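Local structure of periplasmic beta-glucosidase (Pseudomonas aeruginosa, 6R5T) at residues L373-Q378 with L472-V477; A534-W539 with A550-G555. The protein probably hydrolyses terminal, non-reducing beta-D-glucosyl residues with release of beta-D-glucose, as a periplasmic glycoside hydrolase of family 3. The protein carries 1 engineered substitution. All blocks are in the same frame, centred on the assembly; numbering follows the deposited sequence.

How the contacts relate
Both contacts illustrate how one face of a mixed beta-sheet is covered by branched aliphatic side chains, here in the C-terminal domain of a family 3 glycosidase. Contact 1 sets a loop against the strand 472-478, and contact 2 sets the end of helix 545-553 against the strand 534-537. Their centres lie about 9 Å apart, and both are buried; contact 1 has the more open margin, since L472 is partly exposed. Across each interface the chemistry is purely apolar. The polar link runs between the contacts: L375 N lies 2.8 Å from L553 O, a probable hydrogen bond joining loop to helix end, beside which P374 packs on G555.

Contact 1: residues L373-Q378 with L472-V477; sequences LPLKKQ and LVVAVV
L375 reaches from the loop toward strand 472-478 and meets L472 methyl to methyl. CD2 of L375 lies 4.0 Å from CD2 of L472, and the CD1 atoms of the same two leucines are 4.1 Å apart, so both branches of each fork take part. The two side chains cross obliquely. V474, one strand repeat further on, adds a looser touch, its CG2 standing 4.3 Å from L375 CD1. The backbones stay well apart, with the CA atoms of L375 and L472 separated by 9.7 Å, and no hydrogen bond spans the gap.

In L375, CG is anti to the carbonyl carbon (chi1 -58°), which carries the fork out toward the sheet. L472 and V474 lie on one face of the strand, as alternate residues do, while V473 and A475 turn to the other face and pack on helix 497-508. The sheet is thus covered on both sides, an alpha/beta sandwich within the family 3 C-terminal domain, and the loop 373-378 supplies part of one covering layer.

I381 of strand 380-384, the neighbouring strand, touches L472 and V474 and extends the apolar surface. On the loop side, F554 packs against L375. The cis peptide bond before P374 and the inverse gamma turn centred on K377 bend the chain before and after L375, and a salt bridge from the K377 ammonium group to E556 ties the loop to the residues that follow helix 545-553.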
ATOM      1  N   LEU A 373      24.217  29.049  -3.187  1.00 16.07           N
ATOM      2  CA  LEU A 373      25.289  28.124  -3.550  1.00 16.10           C
ATOM      3  C   LEU A 373      25.704  28.445  -4.965  1.00 14.81           C
ATOM      4  O   LEU A 373      24.875  28.780  -5.819  1.00 16.77           O
ATOM      5  CB  LEU A 373      24.830  26.662  -3.424  1.00 15.17           C
ATOM      6  CG  LEU A 373      24.422  26.222  -2.026  1.00 16.39           C
ATOM      7  CD1 LEU A 373      24.006  24.761  -2.071  1.00 16.77           C
ATOM      8  CD2 LEU A 373      25.549  26.447  -1.023  1.00 16.60           C
ATOM      9  N   PRO A 374      26.984  28.288  -5.317  1.00 15.24           N
ATOM     10  CA  PRO A 374      28.034  27.848  -4.404  1.00 16.62           C
ATOM     11  C   PRO A 374      28.530  28.956  -3.455  1.00 17.70           C
ATOM     12  O   PRO A 374      28.500  30.122  -3.813  1.00 18.08           O
ATOM     13  CB  PRO A 374      29.152  27.436  -5.341  1.00 18.18           C
ATOM     14  CG  PRO A 374      28.957  28.298  -6.577  1.00 19.13           C
ATOM     15  CD  PRO A 374      27.459  28.473  -6.695  1.00 17.56           C
ATOM     16  N   LEU A 375      28.974  28.545  -2.294  1.00 17.51           N
ATOM     17  CA  LEU A 375      29.582  29.419  -1.255  1.00 20.85           C
ATOM     18  C   LEU A 375      30.993  29.842  -1.672  1.00 19.83           C
ATOM     19  O   LEU A 375      31.696  29.119  -2.337  1.00 20.87           O
ATOM     20  CB  LEU A 375      29.671  28.664   0.066  1.00 20.36           C
ATOM     21  CG  LEU A 375      28.355  28.136   0.653  1.00 20.86           C
ATOM     22  CD1 LEU A 375      28.628  27.395   1.932  1.00 23.55           C
ATOM     23  CD2 LEU A 375      27.354  29.224   0.844  1.00 21.67           C
ATOM     24  N   LYS A 376      31.418  30.988  -1.165  1.00 26.35           N
ATOM     25  CA  LYS A 376      32.826  31.423  -1.242  1.00 27.64           C
ATOM     26  C   LYS A 376      33.548  30.876  -0.021  1.00 24.72           C
ATOM     27  O   LYS A 376      32.905  30.778   1.043  1.00 23.94           O
ATOM     28  CB  LYS A 376      32.921  32.948  -1.218  1.00 34.47           C
ATOM     29  CG  LYS A 376      32.246  33.640  -2.380  1.00 40.83           C
ATOM     30  CD  LYS A 376      32.673  35.072  -2.457  1.00 48.40           C
ATOM     31  CE  LYS A 376      31.561  36.008  -2.850  1.00 52.61           C
ATOM     32  NZ  LYS A 376      32.122  37.194  -3.536  1.00 58.29           N
ATOM     33  N   LYS A 377      34.831  30.555  -0.196  1.00 26.25           N
ATOM     34  CA  LYS A 377      35.687  30.022   0.896  1.00 27.49           C
ATOM     35  C   LYS A 377      36.166  31.202   1.728  1.00 30.15           C
ATOM     36  O   LYS A 377      37.361  31.525   1.667  1.00 34.02           O
ATOM     37  CB  LYS A 377      36.880  29.254   0.334  1.00 28.81           C
ATOM     38  CG  LYS A 377      36.513  27.998  -0.418  1.00 32.19           C
ATOM     39  CD  LYS A 377      37.693  27.216  -0.879  1.00 34.81           C
ATOM     40  CE  LYS A 377      37.255  25.944  -1.551  1.00 36.74           C
ATOM     41  NZ  LYS A 377      38.379  25.215  -2.176  1.00 44.52           N
ATOM     42  N   GLN A 378      35.294  31.798   2.516  1.00 29.35           N
ATOM     43  CA  GLN A 378      35.630  33.002   3.302  1.00 33.22           C
ATOM     44  C   GLN A 378      34.567  33.205   4.376  1.00 32.64           C
ATOM     45  O   GLN A 378      33.535  32.521   4.335  1.00 33.97           O
ATOM     46  CB  GLN A 378      35.729  34.223   2.388  1.00 36.94           C
ATOM     47  CG  GLN A 378      34.362  34.695   1.924  1.00 37.66           C
ATOM     48  CD  GLN A 378      34.422  35.813   0.917  1.00 42.72           C
ATOM     49  OE1 GLN A 378      35.387  35.945   0.172  1.00 52.59           O
ATOM     50  NE2 GLN A 378      33.365  36.596   0.880  1.00 42.20           N
ATOM     51  N   LEU A 472      26.559  32.528   7.917  1.00 21.19           N
ATOM     52  CA  LEU A 472      25.551  31.627   7.331  1.00 20.36           C
ATOM     53  C   LEU A 472      25.649  30.292   8.050  1.00 19.89           C
ATOM     54  O   LEU A 472      26.642  30.062   8.783  1.00 17.93           O
ATOM     55  CB  LEU A 472      25.766  31.458   5.831  1.00 24.36           C
ATOM     56  CG  LEU A 472      27.039  30.767   5.387  1.00 29.05           C
ATOM     57  CD1 LEU A 472      26.793  29.277   5.117  1.00 28.62           C
ATOM     58  CD2 LEU A 472      27.554  31.466   4.133  1.00 36.13           C
ATOM     59  N   VAL A 473      24.616  29.492   7.871  1.00 18.40           N
ATOM     60  CA  VAL A 473      24.495  28.199   8.598  1.00 17.27           C
ATOM     61  C   VAL A 473      24.438  27.064   7.600  1.00 17.99           C
ATOM     62  O   VAL A 473      23.597  27.125   6.681  1.00 17.12           O
ATOM     63  CB  VAL A 473      23.245  28.180   9.472  1.00 18.19           C
ATOM     64  CG1 VAL A 473      23.037  26.815  10.088  1.00 19.00           C
ATOM     65  CG2 VAL A 473      23.281  29.270  10.544  1.00 19.53           C
ATOM     66  N   VAL A 474      25.332  26.107   7.774  1.00 15.67           N
ATOM     67  CA  VAL A 474      25.258  24.798   7.060  1.00 15.67           C
ATOM     68  C   VAL A 474      24.701  23.810   8.078  1.00 16.48           C
ATOM     69  O   VAL A 474      25.430  23.430   9.016  1.00 16.88           O
ATOM     70  CB  VAL A 474      26.613  24.377   6.498  1.00 16.47           C
ATOM     71  CG1 VAL A 474      26.570  22.997   5.852  1.00 18.33           C
ATOM     72  CG2 VAL A 474      27.078  25.383   5.462  1.00 19.07           C
ATOM     73  N   ALA A 475      23.443  23.421   7.926  1.00 13.47           N
ATOM     74  CA  ALA A 475      22.781  22.489   8.846  1.00 15.32           C
ATOM     75  C   ALA A 475      22.887  21.089   8.232  1.00 15.11           C
ATOM     76  O   ALA A 475      22.418  20.888   7.106  1.00 15.55           O
ATOM     77  CB  ALA A 475      21.358  22.877   9.081  1.00 15.84           C
ATOM     78  N   VAL A 476      23.503  20.167   8.925  1.00 14.14           N
ATOM     79  CA  VAL A 476      23.764  18.796   8.451  1.00 14.48           C
ATOM     80  C   VAL A 476      22.820  17.906   9.264  1.00 14.93           C
ATOM     81  O   VAL A 476      23.045  17.633  10.437  1.00 15.55           O
ATOM     82  CB  VAL A 476      25.238  18.359   8.552  1.00 14.33           C
ATOM     83  CG1 VAL A 476      25.446  17.085   7.751  1.00 16.05           C
ATOM     84  CG2 VAL A 476      26.186  19.451   8.094  1.00 16.00           C
ATOM     85  N   VAL A 477      21.747  17.499   8.615  1.00 14.13           N
ATOM     86  CA  VAL A 477      20.569  16.940   9.282  1.00 13.34           C
ATOM     87  C   VAL A 477      20.031  15.774   8.461  1.00 12.68           C
ATOM     88  O   VAL A 477      20.380  15.627   7.271  1.00 13.30           O
ATOM     89  CB  VAL A 477      19.492  18.011   9.465  1.00 14.41           C
ATOM     90  CG1 VAL A 477      19.907  19.002  10.537  1.00 15.54           C
ATOM     91  CG2 VAL A 477      19.121  18.707   8.163  1.00 14.99           C
TER

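Contact 2: residues A534-W539 with A550-G555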
ATOM      1  N   ALA A 534      18.879  26.817   0.727  1.00 15.06           N
ATOM      2  CA  ALA A 534      19.369  25.846  -0.258  1.00 13.36           C
ATOM      3  C   ALA A 534      19.279  24.468   0.376  1.00 13.24           C
ATOM      4  O   ALA A 534      19.327  24.370   1.626  1.00 14.60           O
ATOM      5  CB  ALA A 534      20.771  26.109  -0.730  1.00 13.96           C
ATOM      6  N   ILE A 535      19.114  23.443  -0.441  1.00 12.69           N
ATOM      7  CA  ILE A 535      18.988  22.041   0.062  1.00 12.79           C
ATOM      8  C   ILE A 535      19.794  21.137  -0.850  1.00 12.61           C
ATOM      9  O   ILE A 535      19.555  21.158  -2.047  1.00 13.02           O
ATOM     10  CB  ILE A 535      17.528  21.564   0.062  1.00 13.33           C
ATOM     11  CG1 ILE A 535      16.605  22.441   0.886  1.00 13.38           C
ATOM     12  CG2 ILE A 535      17.440  20.113   0.536  1.00 13.64           C
ATOM     13  CD1 ILE A 535      15.159  22.109   0.753  1.00 13.64           C
ATOM     14  N   LEU A 536      20.738  20.408  -0.270  1.00 12.84           N
ATOM     15  CA  LEU A 536      21.589  19.464  -1.012  1.00 12.68           C
ATOM     16  C   LEU A 536      21.327  18.077  -0.420  1.00 12.82           C
ATOM     17  O   LEU A 536      21.561  17.846   0.751  1.00 13.61           O
ATOM     18  CB  LEU A 536      23.062  19.833  -0.890  1.00 13.10           C
ATOM     19  CG  LEU A 536      24.040  18.975  -1.672  1.00 13.50           C
ATOM     20  CD1 LEU A 536      23.787  19.146  -3.192  1.00 13.84           C
ATOM     21  CD2 LEU A 536      25.491  19.278  -1.271  1.00 14.77           C
ATOM     22  N   GLU A 537      20.815  17.185  -1.252  1.00 11.73           N
ATOM     23  CA  GLU A 537      20.603  15.768  -0.892  1.00 12.67           C
ATOM     24  C   GLU A 537      21.930  15.022  -1.044  1.00 13.64           C
ATOM     25  O   GLU A 537      22.446  14.983  -2.185  1.00 12.43           O
ATOM     26  CB  GLU A 537      19.505  15.215  -1.789  1.00 12.64           C
ATOM     27  CG  GLU A 537      19.362  13.702  -1.704  1.00 13.26           C
ATOM     28  CD  GLU A 537      18.874  13.277  -0.354  1.00 14.02           C
ATOM     29  OE1 GLU A 537      17.634  13.175  -0.190  1.00 15.53           O
ATOM     30  OE2 GLU A 537      19.715  13.073   0.567  1.00 13.09           O
ATOM     31  N   THR A 538      22.468  14.450   0.036  1.00 11.47           N
ATOM     32  CA  THR A 538      23.766  13.764  -0.028  1.00 12.19           C
ATOM     33  C   THR A 538      23.625  12.282   0.311  1.00 12.56           C
ATOM     34  O   THR A 538      24.658  11.565   0.357  1.00 14.06           O
ATOM     35  CB  THR A 538      24.806  14.414   0.900  1.00 12.34           C
ATOM     36  OG1 THR A 538      24.604  14.045   2.266  1.00 12.73           O
ATOM     37  CG2 THR A 538      24.777  15.916   0.739  1.00 13.63           C
ATOM     38  N   TRP A 539      22.411  11.787   0.538  1.00 11.52           N
ATOM     39  CA  TRP A 539      22.202  10.348   0.791  1.00 12.47           C
ATOM     40  C   TRP A 539      23.076   9.933   1.971  1.00 12.15           C
ATOM     41  O   TRP A 539      23.105  10.667   2.962  1.00 13.47           O
ATOM     42  CB  TRP A 539      22.494   9.551  -0.466  1.00 12.13           C
ATOM     43  CG  TRP A 539      21.885  10.084  -1.714  1.00 13.22           C
ATOM     44  CD1 TRP A 539      22.542  10.693  -2.731  1.00 13.34           C
ATOM     45  CD2 TRP A 539      20.506  10.036  -2.067  1.00 12.44           C
ATOM     46  NE1 TRP A 539      21.664  11.028  -3.713  1.00 14.92           N
ATOM     47  CE2 TRP A 539      20.410  10.613  -3.350  1.00 15.26           C
ATOM     48  CE3 TRP A 539      19.333   9.591  -1.430  1.00 13.66           C
ATOM     49  CZ2 TRP A 539      19.192  10.757  -3.999  1.00 16.01           C
ATOM     50  CZ3 TRP A 539      18.127   9.749  -2.087  1.00 14.75           C
ATOM     51  CH2 TRP A 539      18.065  10.312  -3.353  1.00 15.54           C
ATOM     52  N   ALA A 550      31.772  19.069   0.306  1.00 14.78           N
ATOM     53  CA  ALA A 550      32.449  20.367   0.247  1.00 16.10           C
ATOM     54  C   ALA A 550      32.767  20.760  -1.196  1.00 14.83           C
ATOM     55  O   ALA A 550      32.619  21.938  -1.505  1.00 17.12           O
ATOM     56  CB  ALA A 550      33.671  20.354   1.121  1.00 15.39           C
ATOM     57  N   ASP A 551      33.168  19.838  -2.065  1.00 14.57           N
ATOM     58  CA  ASP A 551      33.439  20.126  -3.478  1.00 16.70           C
ATOM     59  C   ASP A 551      32.205  20.763  -4.109  1.00 16.99           C
ATOM     60  O   ASP A 551      32.360  21.718  -4.867  1.00 17.50           O
ATOM     61  CB  ASP A 551      33.836  18.857  -4.220  1.00 17.21           C
ATOM     62  CG  ASP A 551      35.221  18.324  -3.874  1.00 19.53           C
ATOM     63  OD1 ASP A 551      36.046  19.110  -3.284  1.00 19.80           O
ATOM     64  OD2 ASP A 551      35.434  17.121  -4.141  1.00 19.07           O
ATOM     65  N   VAL A 552      31.003  20.262  -3.813  1.00 15.18           N
ATOM     66  CA  VAL A 552      29.777  20.828  -4.398  1.00 15.52           C
ATOM     67  C   VAL A 552      29.464  22.142  -3.727  1.00 15.34           C
ATOM     68  O   VAL A 552      29.163  23.095  -4.455  1.00 15.62           O
ATOM     69  CB  VAL A 552      28.613  19.835  -4.288  1.00 15.98           C
ATOM     70  CG1 VAL A 552      27.271  20.548  -4.397  1.00 17.03           C
ATOM     71  CG2 VAL A 552      28.837  18.787  -5.348  1.00 19.23           C
ATOM     72  N   LEU A 553      29.523  22.223  -2.410  1.00 13.74           N
ATOM     73  CA  LEU A 553      29.117  23.445  -1.692  1.00 15.11           C
ATOM     74  C   LEU A 553      29.982  24.646  -2.090  1.00 15.67           C
ATOM     75  O   LEU A 553      29.431  25.755  -2.186  1.00 17.09           O
ATOM     76  CB  LEU A 553      29.181  23.224  -0.178  1.00 17.52           C
ATOM     77  CG  LEU A 553      28.099  22.287   0.369  1.00 15.98           C
ATOM     78  CD1 LEU A 553      28.395  21.981   1.815  1.00 17.07           C
ATOM     79  CD2 LEU A 553      26.686  22.853   0.179  1.00 16.69           C
ATOM     80  N   PHE A 554      31.239  24.425  -2.436  1.00 17.20           N
ATOM     81  CA  PHE A 554      32.140  25.546  -2.796  1.00 16.69           C
ATOM     82  C   PHE A 554      32.303  25.680  -4.309  1.00 18.72           C
ATOM     83  O   PHE A 554      33.032  26.596  -4.769  1.00 19.93           O
ATOM     84  CB  PHE A 554      33.461  25.382  -2.044  1.00 16.87           C
ATOM     85  CG  PHE A 554      33.357  25.625  -0.573  1.00 17.59           C
ATOM     86  CD1 PHE A 554      32.939  26.842  -0.081  1.00 19.08           C
ATOM     87  CD2 PHE A 554      33.690  24.639   0.326  1.00 19.31           C
ATOM     88  CE1 PHE A 554      32.836  27.082   1.276  1.00 17.65           C
ATOM     89  CE2 PHE A 554      33.603  24.885   1.681  1.00 18.60           C
ATOM     90  CZ  PHE A 554      33.143  26.089   2.159  1.00 21.24           C
ATOM     91  N   GLY A 555      31.576  24.890  -5.080  1.00 17.23           N
ATOM     92  CA  GLY A 555      31.467  25.043  -6.549  1.00 19.08           C
ATOM     93  C   GLY A 555      32.637  24.483  -7.310  1.00 20.04           C
ATOM     94  O   GLY A 555      32.718  24.723  -8.520  1.00 22.73           O
TER
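L536 projects from strand 534-537 onto the last turn of helix 545-553, where V552 and L553 receive it. The strand lies in the mixed sheet of the family 3 C-terminal domain, between 513-518 (parallel) and 364-368 (antiparallel); the helix, next in the chain, packs on a face of that sheet. Apolar contact is the whole of the interaction between the segments. V552 CG1 approaches the fork of L536, lying 3.8 Å from CD2 and 3.9 Å from CD1 of that leucine. L536 CD2 is shared, since L553 CD2 also stands 4.0 Å from it. The fork is directed at the helix with CG anti to the backbone N (chi1 -177°). V552 and L553 each offer it one methyl.

Hydrogen bonds stay within each segment. F554 N still makes a regular helical bond to A550 O; the helix then closes in a Schellman motif, with G555 at positive phi and its N bonded back to V552 O. Where the chain leaves the strand, E537 OE2 accepts a hydrogen bond from W539 N at 3.0 Å, on its anti side and 27° out of the carboxylate plane. The same side chain lays its CG over the centre of one face of the W539 ring, 3.6 Å above the plane.

Salt bridges from D551 OD2 to R360 and OD1 to R356 tie this helix to helix 352-362. Between strand and helix, cohesion rests on three buried side chains whose methyl packing has little directional preference.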